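Local coordinates for autophagy-related protein 9 (Schizosaccharomyces pombe, PDB 7D0I) that scrambles phospholipids between membrane leaflets as a homotrimer with a central pore, supplying membrane for the growing autophagosome, at residues Tyr483-His488 and Arg570-Phe575; His488-Phe493 and Glu595-Tyr600; Ala514-Ile519 and Phe540-Phe545. The protein carries 1 engineered substitution. All blocks are in the same frame, centred on the assembly; numbering follows the deposited sequence.

Contact 1 (Tyr483-His488 and Arg570-Phe575); sequences YAAASH and RRVITF
Ala485 turns its methyl group onto helix 570-575 and meets three side chains there: Val572, Arg571 and Phe575. The closest of these is Val572, whose CG2 lies 3.7 Å from Ala485 CB and also rests against the backbone of Ala485, near its O. The valine torsion (chi1 177°) explains this double contact, because it sets CG1 anti to the backbone N and swings CG2 beside that N, across toward helix 483-488. Arg571 reaches the same methyl at roughly a right angle to the valine, its CG 4.0 Å from Ala485 CB, and then bends at chi2, carrying its guanidinium on to Phe575. There one face of the guanidinium receives Phe575 CZ 3.5 Å above its plane and toward its rim, while the Phe575 ring itself has Arg571 NH2 at its edge. Phe575 CE2 closes the group obliquely, 4.2 Å from Ala485 CB. With such a small residue at the crossing, Ala485 CA and Val572 CA come within 5.1 Å, and the segment axes approach to 8.5 Å at 152°, nearly antiparallel. On helix 483-488, Ser487 N and Ser487 OG both donate to Tyr483 O, from opposite faces of its carbonyl plane. Phe596 of helix 591-599 touches Ala486 and Val572, and Tyr600, at the start of strand 600-602, packs on Tyr483 and Ala486, so the pair lies against that helix and strand.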
# COMPACT_ATOMS: atom_id res chain seq x y z
N TYR A 483 -29.16 7.73 3.59
CA TYR A 483 -30.43 7.26 4.13
C TYR A 483 -30.45 5.74 4.26
O TYR A 483 -31.09 5.22 5.18
CB TYR A 483 -31.58 7.73 3.25
CG TYR A 483 -31.96 9.16 3.48
CD1 TYR A 483 -32.37 9.59 4.72
CD2 TYR A 483 -31.94 10.07 2.45
CE1 TYR A 483 -32.73 10.88 4.93
CE2 TYR A 483 -32.30 11.37 2.66
CZ TYR A 483 -32.69 11.77 3.90
OH TYR A 483 -33.06 13.07 4.11
N ALA A 484 -29.75 5.03 3.38
CA ALA A 484 -29.64 3.58 3.55
C ALA A 484 -28.92 3.23 4.84
O ALA A 484 -29.38 2.39 5.62
CB ALA A 484 -28.91 2.98 2.35
N ALA A 485 -27.80 3.90 5.09
CA ALA A 485 -27.05 3.66 6.32
C ALA A 485 -27.87 4.04 7.55
O ALA A 485 -27.82 3.35 8.57
CB ALA A 485 -25.74 4.43 6.29
N ALA A 486 -28.63 5.13 7.48
CA ALA A 486 -29.40 5.55 8.64
C ALA A 486 -30.56 4.60 8.91
O ALA A 486 -30.85 4.28 10.07
CB ALA A 486 -29.91 6.97 8.44
N SER A 487 -31.24 4.15 7.85
CA SER A 487 -32.31 3.18 8.03
C SER A 487 -31.78 1.88 8.59
O SER A 487 -32.44 1.24 9.41
CB SER A 487 -33.01 2.93 6.69
OG SER A 487 -33.34 4.16 6.07
N HIS A 488 -30.59 1.47 8.17
CA HIS A 488 -29.96 0.29 8.75
C HIS A 488 -29.65 0.51 10.22
O HIS A 488 -29.96 -0.34 11.06
CB HIS A 488 -28.70 -0.05 7.97
CG HIS A 488 -28.04 -1.30 8.43
ND1 HIS A 488 -28.74 -2.43 8.77
CD2 HIS A 488 -26.73 -1.61 8.60
CE1 HIS A 488 -27.90 -3.39 9.13
NE2 HIS A 488 -26.68 -2.91 9.04
N ARG A 570 -21.00 4.00 12.62
CA ARG A 570 -19.82 4.50 11.92
C ARG A 570 -20.06 4.58 10.42
O ARG A 570 -19.59 5.51 9.76
CB ARG A 570 -18.60 3.64 12.25
CG ARG A 570 -18.07 3.89 13.65
CD ARG A 570 -16.82 3.08 13.95
NE ARG A 570 -17.15 1.71 14.34
CZ ARG A 570 -16.29 0.70 14.32
NH1 ARG A 570 -15.04 0.90 13.93
NH2 ARG A 570 -16.67 -0.51 14.70
N ARG A 571 -20.80 3.62 9.87
CA ARG A 571 -21.17 3.68 8.46
C ARG A 571 -22.04 4.89 8.17
O ARG A 571 -21.93 5.48 7.09
CB ARG A 571 -21.88 2.39 8.06
CG ARG A 571 -22.35 2.32 6.63
CD ARG A 571 -21.19 2.34 5.65
NE ARG A 571 -21.65 2.28 4.27
CZ ARG A 571 -20.92 2.65 3.22
NH1 ARG A 571 -19.69 3.10 3.40
NH2 ARG A 571 -21.42 2.56 2.00
N VAL A 572 -22.90 5.29 9.11
CA VAL A 572 -23.68 6.51 8.94
C VAL A 572 -22.78 7.74 8.99
O VAL A 572 -22.89 8.65 8.17
CB VAL A 572 -24.77 6.60 10.02
CG1 VAL A 572 -25.51 7.90 9.89
CG2 VAL A 572 -25.72 5.46 9.89
N ILE A 573 -21.89 7.78 9.98
CA ILE A 573 -21.05 8.95 10.20
C ILE A 573 -20.09 9.17 9.04
O ILE A 573 -19.68 10.30 8.78
CB ILE A 573 -20.33 8.81 11.55
CG1 ILE A 573 -21.34 8.91 12.68
CG2 ILE A 573 -19.30 9.88 11.73
CD1 ILE A 573 -20.75 8.75 14.03
N THR A 574 -19.74 8.11 8.32
CA THR A 574 -18.92 8.33 7.13
C THR A 574 -19.63 9.18 6.09
O THR A 574 -18.97 9.68 5.17
CB THR A 574 -18.50 7.01 6.49
OG1 THR A 574 -19.67 6.24 6.18
CG2 THR A 574 -17.61 6.23 7.42
N PHE A 575 -20.94 9.35 6.20
CA PHE A 575 -21.71 10.21 5.31
C PHE A 575 -22.11 11.51 5.97
O PHE A 575 -21.93 12.58 5.40
CB PHE A 575 -22.97 9.50 4.83
CG PHE A 575 -22.71 8.26 4.04
CD1 PHE A 575 -22.36 8.33 2.72
CD2 PHE A 575 -22.87 7.02 4.62
CE1 PHE A 575 -22.14 7.19 2.00
CE2 PHE A 575 -22.66 5.88 3.90
CZ PHE A 575 -22.29 5.97 2.59

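Contact 2 (His488-Phe493 and Glu595-Tyr600); sequences HYVSQF and EFCSLY
Val490 pushes its CG1 methyl among three side chains of 595-600 and has more surface buried by the contact than any other residue. Cys597 SG and Tyr600 CD2 each lie 3.9 Å from Val490 CG1, and this methyl also lies at the edge of the Phe596 ring, near its plane, with Val490 CG1 4.1 Å from Phe596 CD1. At chi1 -65° the valine holds CG1 anti to its carbonyl carbon, which aims this branch at the helix, and the side chain crosses that of Tyr600 at about a right angle. Phe596 is the second large contributor. While its edge takes the methyl, its face takes the edge of Tyr489 in an offset edge-to-face pair, with planes at 90° and centroids 5.3 Å apart. Tyr489 CD2 and CE2 are each 3.7 Å from Phe596 CD1, and the two side chains slide past each other in opposite directions. A type I turn runs from Tyr489 to Gln492. Here His488 O accepts from Ser491 N and, at 2.7 Å, from Ser491 OG. The Tyr600 hydroxyl is hydrogen-bonded to Ser487, outside these two segments. What meets between the segments is therefore aliphatic, aromatic and sulfur surface. Cohesion across it should come from dispersion and hydrophobic burial, with a weak electrostatic preference from the ring edge set against a ring face.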
# COMPACT_ATOMS: atom_id res chain seq x y z
N HIS A 488 -30.59 1.47 8.17
CA HIS A 488 -29.96 0.29 8.75
C HIS A 488 -29.65 0.51 10.22
O HIS A 488 -29.96 -0.34 11.06
CB HIS A 488 -28.70 -0.05 7.97
CG HIS A 488 -28.04 -1.30 8.43
ND1 HIS A 488 -28.74 -2.43 8.77
CD2 HIS A 488 -26.73 -1.61 8.60
CE1 HIS A 488 -27.90 -3.39 9.13
NE2 HIS A 488 -26.68 -2.91 9.04
N TYR A 489 -29.06 1.65 10.55
CA TYR A 489 -28.64 1.90 11.93
C TYR A 489 -29.82 1.89 12.88
O TYR A 489 -29.75 1.28 13.95
CB TYR A 489 -27.91 3.23 12.03
CG TYR A 489 -27.74 3.70 13.45
CD1 TYR A 489 -26.85 3.09 14.30
CD2 TYR A 489 -28.49 4.74 13.95
CE1 TYR A 489 -26.70 3.50 15.58
CE2 TYR A 489 -28.35 5.16 15.24
CZ TYR A 489 -27.45 4.53 16.05
OH TYR A 489 -27.30 4.95 17.35
N VAL A 490 -30.91 2.56 12.53
CA VAL A 490 -32.00 2.71 13.50
C VAL A 490 -32.70 1.39 13.77
O VAL A 490 -33.57 1.31 14.63
CB VAL A 490 -33.01 3.77 13.04
CG1 VAL A 490 -32.36 5.13 13.01
CG2 VAL A 490 -33.57 3.40 11.70
N SER A 491 -32.33 0.34 13.04
CA SER A 491 -32.95 -0.96 13.22
C SER A 491 -32.12 -1.93 14.05
O SER A 491 -32.57 -3.03 14.33
CB SER A 491 -33.25 -1.60 11.86
OG SER A 491 -32.06 -2.07 11.27
N GLN A 492 -30.91 -1.53 14.45
CA GLN A 492 -30.03 -2.41 15.20
C GLN A 492 -30.34 -2.45 16.68
O GLN A 492 -29.52 -2.95 17.45
CB GLN A 492 -28.58 -1.97 15.02
CG GLN A 492 -28.14 -1.86 13.59
CD GLN A 492 -28.14 -3.18 12.88
OE1 GLN A 492 -27.16 -3.90 12.90
NE2 GLN A 492 -29.25 -3.50 12.24
N PHE A 493 -31.50 -1.96 17.10
CA PHE A 493 -31.86 -1.89 18.52
C PHE A 493 -33.19 -2.60 18.74
O PHE A 493 -34.21 -1.96 19.00
CB PHE A 493 -31.94 -0.44 18.99
CG PHE A 493 -30.62 0.25 18.96
CD1 PHE A 493 -29.89 0.40 20.12
CD2 PHE A 493 -30.10 0.75 17.79
CE1 PHE A 493 -28.68 1.04 20.10
CE2 PHE A 493 -28.90 1.37 17.77
CZ PHE A 493 -28.19 1.52 18.92
N GLU A 595 -30.70 10.39 20.37
CA GLU A 595 -30.30 11.65 19.76
C GLU A 595 -30.36 11.58 18.24
O GLU A 595 -30.91 12.47 17.58
CB GLU A 595 -28.90 12.04 20.22
CG GLU A 595 -28.57 13.49 19.94
CD GLU A 595 -27.10 13.79 20.08
OE1 GLU A 595 -26.32 12.83 20.24
OE2 GLU A 595 -26.72 14.97 20.03
N PHE A 596 -29.80 10.52 17.66
CA PHE A 596 -29.81 10.41 16.21
C PHE A 596 -31.23 10.31 15.66
O PHE A 596 -31.48 10.72 14.53
CB PHE A 596 -29.00 9.20 15.76
CG PHE A 596 -28.91 9.08 14.28
CD1 PHE A 596 -29.74 8.21 13.59
CD2 PHE A 596 -28.02 9.84 13.56
CE1 PHE A 596 -29.66 8.10 12.23
CE2 PHE A 596 -27.94 9.73 12.20
CZ PHE A 596 -28.76 8.86 11.54
N CYS A 597 -32.16 9.76 16.43
CA CYS A 597 -33.55 9.76 15.99
C CYS A 597 -34.23 11.09 16.25
O CYS A 597 -35.30 11.34 15.69
CB CYS A 597 -34.32 8.64 16.67
SG CYS A 597 -34.16 7.05 15.84
N SER A 598 -33.65 11.94 17.10
CA SER A 598 -34.08 13.33 17.11
C SER A 598 -33.61 14.06 15.86
O SER A 598 -34.28 14.99 15.39
CB SER A 598 -33.55 14.05 18.34
OG SER A 598 -32.22 14.48 18.14
N LEU A 599 -32.46 13.67 15.30
CA LEU A 599 -32.00 14.26 14.05
C LEU A 599 -32.67 13.65 12.83
O LEU A 599 -32.86 14.34 11.83
CB LEU A 599 -30.49 14.08 13.91
CG LEU A 599 -29.58 14.84 14.86
CD1 LEU A 599 -28.25 14.16 14.91
CD2 LEU A 599 -29.43 16.26 14.39
N TYR A 600 -33.03 12.38 12.89
CA TYR A 600 -33.54 11.60 11.76
C TYR A 600 -34.96 11.18 12.10
O TYR A 600 -35.17 10.09 12.62
CB TYR A 600 -32.63 10.43 11.53
CG TYR A 600 -32.98 9.45 10.44
CD1 TYR A 600 -32.82 9.77 9.12
CD2 TYR A 600 -33.40 8.18 10.75
CE1 TYR A 600 -33.11 8.87 8.13
CE2 TYR A 600 -33.70 7.28 9.78
CZ TYR A 600 -33.55 7.63 8.47
OH TYR A 600 -33.85 6.72 7.49

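Contact 3 (Ala514-Ile519 and Phe540-Phe545); sequences AILVII and FYLGLF
Leu516, which packs on Leu542 across the contact, has a carbonyl oxygen that accepts from the Thr520 hydroxyl and more weakly from Ile519 N, 3.2 Å from Leu516 O. The same hydroxyl also bonds the carbonyl oxygen of Val517, at the C-terminal end of helix 496-520. The interface itself is apolar. Leu542 reaches between two neighbours: its CD1 lies 3.9 Å from Leu516 CB and 3.8 Å from Val517 CG2, and its side chain crosses that of Val517 at about a right angle. A chi1 of -156° puts Leu542 CG roughly anti to its backbone N and extends the methyls toward helix 514-519. Leu516 answers with CD1, which stands near the plane of the Phe545 ring, at its edge, 4.4 Å from Phe545 CD2. The same methyl touches Tyr541 at its CB, whereas the Tyr541 ring leads away. The segment axes stay 10.5 Å apart, at 140°. Phe442 and Phe438 of a neighbouring subunit pack on Ala514 and Ile518. The two helices form an antiparallel transmembrane hairpin whose connection is probably lumenal, with the leucines meeting near that end.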
# COMPACT_ATOMS: atom_id res chain seq x y z
N ALA A 514 -51.56 -26.49 14.53
CA ALA A 514 -51.17 -27.84 14.16
C ALA A 514 -52.24 -28.84 14.56
O ALA A 514 -52.62 -29.71 13.77
CB ALA A 514 -49.83 -28.19 14.80
N ILE A 515 -52.74 -28.73 15.79
CA ILE A 515 -53.80 -29.63 16.23
C ILE A 515 -55.04 -29.46 15.36
O ILE A 515 -55.66 -30.45 14.94
CB ILE A 515 -54.12 -29.40 17.72
CG1 ILE A 515 -53.21 -30.27 18.58
CG2 ILE A 515 -55.57 -29.72 18.01
CD1 ILE A 515 -53.42 -31.75 18.37
N LEU A 516 -55.41 -28.22 15.05
CA LEU A 516 -56.62 -27.99 14.27
C LEU A 516 -56.50 -28.55 12.87
O LEU A 516 -57.43 -29.18 12.36
CB LEU A 516 -56.96 -26.50 14.23
CG LEU A 516 -57.33 -25.87 15.57
CD1 LEU A 516 -57.84 -24.45 15.38
CD2 LEU A 516 -58.36 -26.72 16.30
N VAL A 517 -55.35 -28.35 12.22
CA VAL A 517 -55.18 -28.85 10.86
C VAL A 517 -55.11 -30.37 10.85
O VAL A 517 -55.64 -31.02 9.95
CB VAL A 517 -53.95 -28.21 10.20
CG1 VAL A 517 -53.69 -28.84 8.85
CG2 VAL A 517 -54.15 -26.72 10.05
N ILE A 518 -54.46 -30.96 11.86
CA ILE A 518 -54.38 -32.42 11.91
C ILE A 518 -55.69 -33.05 12.33
O ILE A 518 -55.87 -34.26 12.16
CB ILE A 518 -53.24 -32.86 12.84
CG1 ILE A 518 -52.69 -34.21 12.39
CG2 ILE A 518 -53.72 -32.94 14.28
CD1 ILE A 518 -51.46 -34.65 13.14
N ILE A 519 -56.63 -32.27 12.88
CA ILE A 519 -57.95 -32.80 13.20
C ILE A 519 -58.98 -32.52 12.11
O ILE A 519 -60.00 -33.22 12.05
CB ILE A 519 -58.45 -32.26 14.56
CG1 ILE A 519 -59.41 -33.26 15.21
CG2 ILE A 519 -59.14 -30.92 14.40
CD1 ILE A 519 -58.78 -34.61 15.50
N PHE A 540 -62.91 -20.26 11.46
CA PHE A 540 -62.69 -18.91 11.97
C PHE A 540 -61.45 -18.87 12.86
O PHE A 540 -60.62 -17.96 12.74
CB PHE A 540 -63.92 -18.44 12.74
CG PHE A 540 -63.66 -17.32 13.69
CD1 PHE A 540 -63.30 -16.07 13.22
CD2 PHE A 540 -63.77 -17.50 15.06
CE1 PHE A 540 -63.05 -15.03 14.10
CE2 PHE A 540 -63.53 -16.47 15.94
CZ PHE A 540 -63.17 -15.23 15.46
N TYR A 541 -61.31 -19.85 13.75
CA TYR A 541 -60.14 -19.90 14.61
C TYR A 541 -58.87 -20.12 13.80
O TYR A 541 -57.82 -19.54 14.10
CB TYR A 541 -60.30 -20.99 15.66
CG TYR A 541 -61.11 -20.56 16.86
CD1 TYR A 541 -61.07 -19.25 17.31
CD2 TYR A 541 -61.90 -21.47 17.55
CE1 TYR A 541 -61.81 -18.85 18.40
CE2 TYR A 541 -62.64 -21.08 18.64
CZ TYR A 541 -62.59 -19.77 19.07
OH TYR A 541 -63.33 -19.38 20.16
N LEU A 542 -58.94 -20.98 12.78
CA LEU A 542 -57.76 -21.22 11.95
C LEU A 542 -57.33 -19.95 11.24
O LEU A 542 -56.13 -19.63 11.19
CB LEU A 542 -58.06 -22.33 10.95
CG LEU A 542 -56.85 -23.10 10.41
CD1 LEU A 542 -56.17 -23.83 11.55
CD2 LEU A 542 -57.26 -24.06 9.33
N GLY A 543 -58.28 -19.20 10.69
CA GLY A 543 -57.94 -17.94 10.04
C GLY A 543 -57.39 -16.91 11.01
O GLY A 543 -56.41 -16.22 10.70
N LEU A 544 -58.00 -16.80 12.19
CA LEU A 544 -57.52 -15.85 13.18
C LEU A 544 -56.10 -16.19 13.63
O LEU A 544 -55.25 -15.31 13.77
CB LEU A 544 -58.46 -15.83 14.38
CG LEU A 544 -58.01 -14.97 15.57
CD1 LEU A 544 -57.92 -13.51 15.16
CD2 LEU A 544 -58.96 -15.15 16.74
N PHE A 545 -55.83 -17.48 13.85
CA PHE A 545 -54.50 -17.89 14.27
C PHE A 545 -53.48 -17.69 13.16
O PHE A 545 -52.35 -17.30 13.42
CB PHE A 545 -54.52 -19.34 14.75
CG PHE A 545 -55.21 -19.52 16.06
CD1 PHE A 545 -55.35 -18.47 16.94
CD2 PHE A 545 -55.73 -20.75 16.41
CE1 PHE A 545 -55.99 -18.63 18.14
CE2 PHE A 545 -56.37 -20.92 17.62
CZ PHE A 545 -56.50 -19.86 18.49

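In the fold
Contacts 1 and 2 form one continuous packing unit, with centres about 9 Å apart and helix 483-489 common to both. Ser487 OG lies 3.0 Å from Tyr600 OH, a probable hydrogen bond, and the partner helices 565-576 and 591-599 follow each other in the chain. Contact 3 is nested within the loops closed by both: the chain leaves this probably cytoplasmic cluster, crosses the membrane twice and returns. Its centre is about 43 Å from that of contact 1 and about 39 Å from that of contact 2, with nearest atoms about 27 Å and about 24 Å apart. Bound lauryl maltose neopentyl glycol lies about 13 Å from the Tyr600 side chain of contact 2.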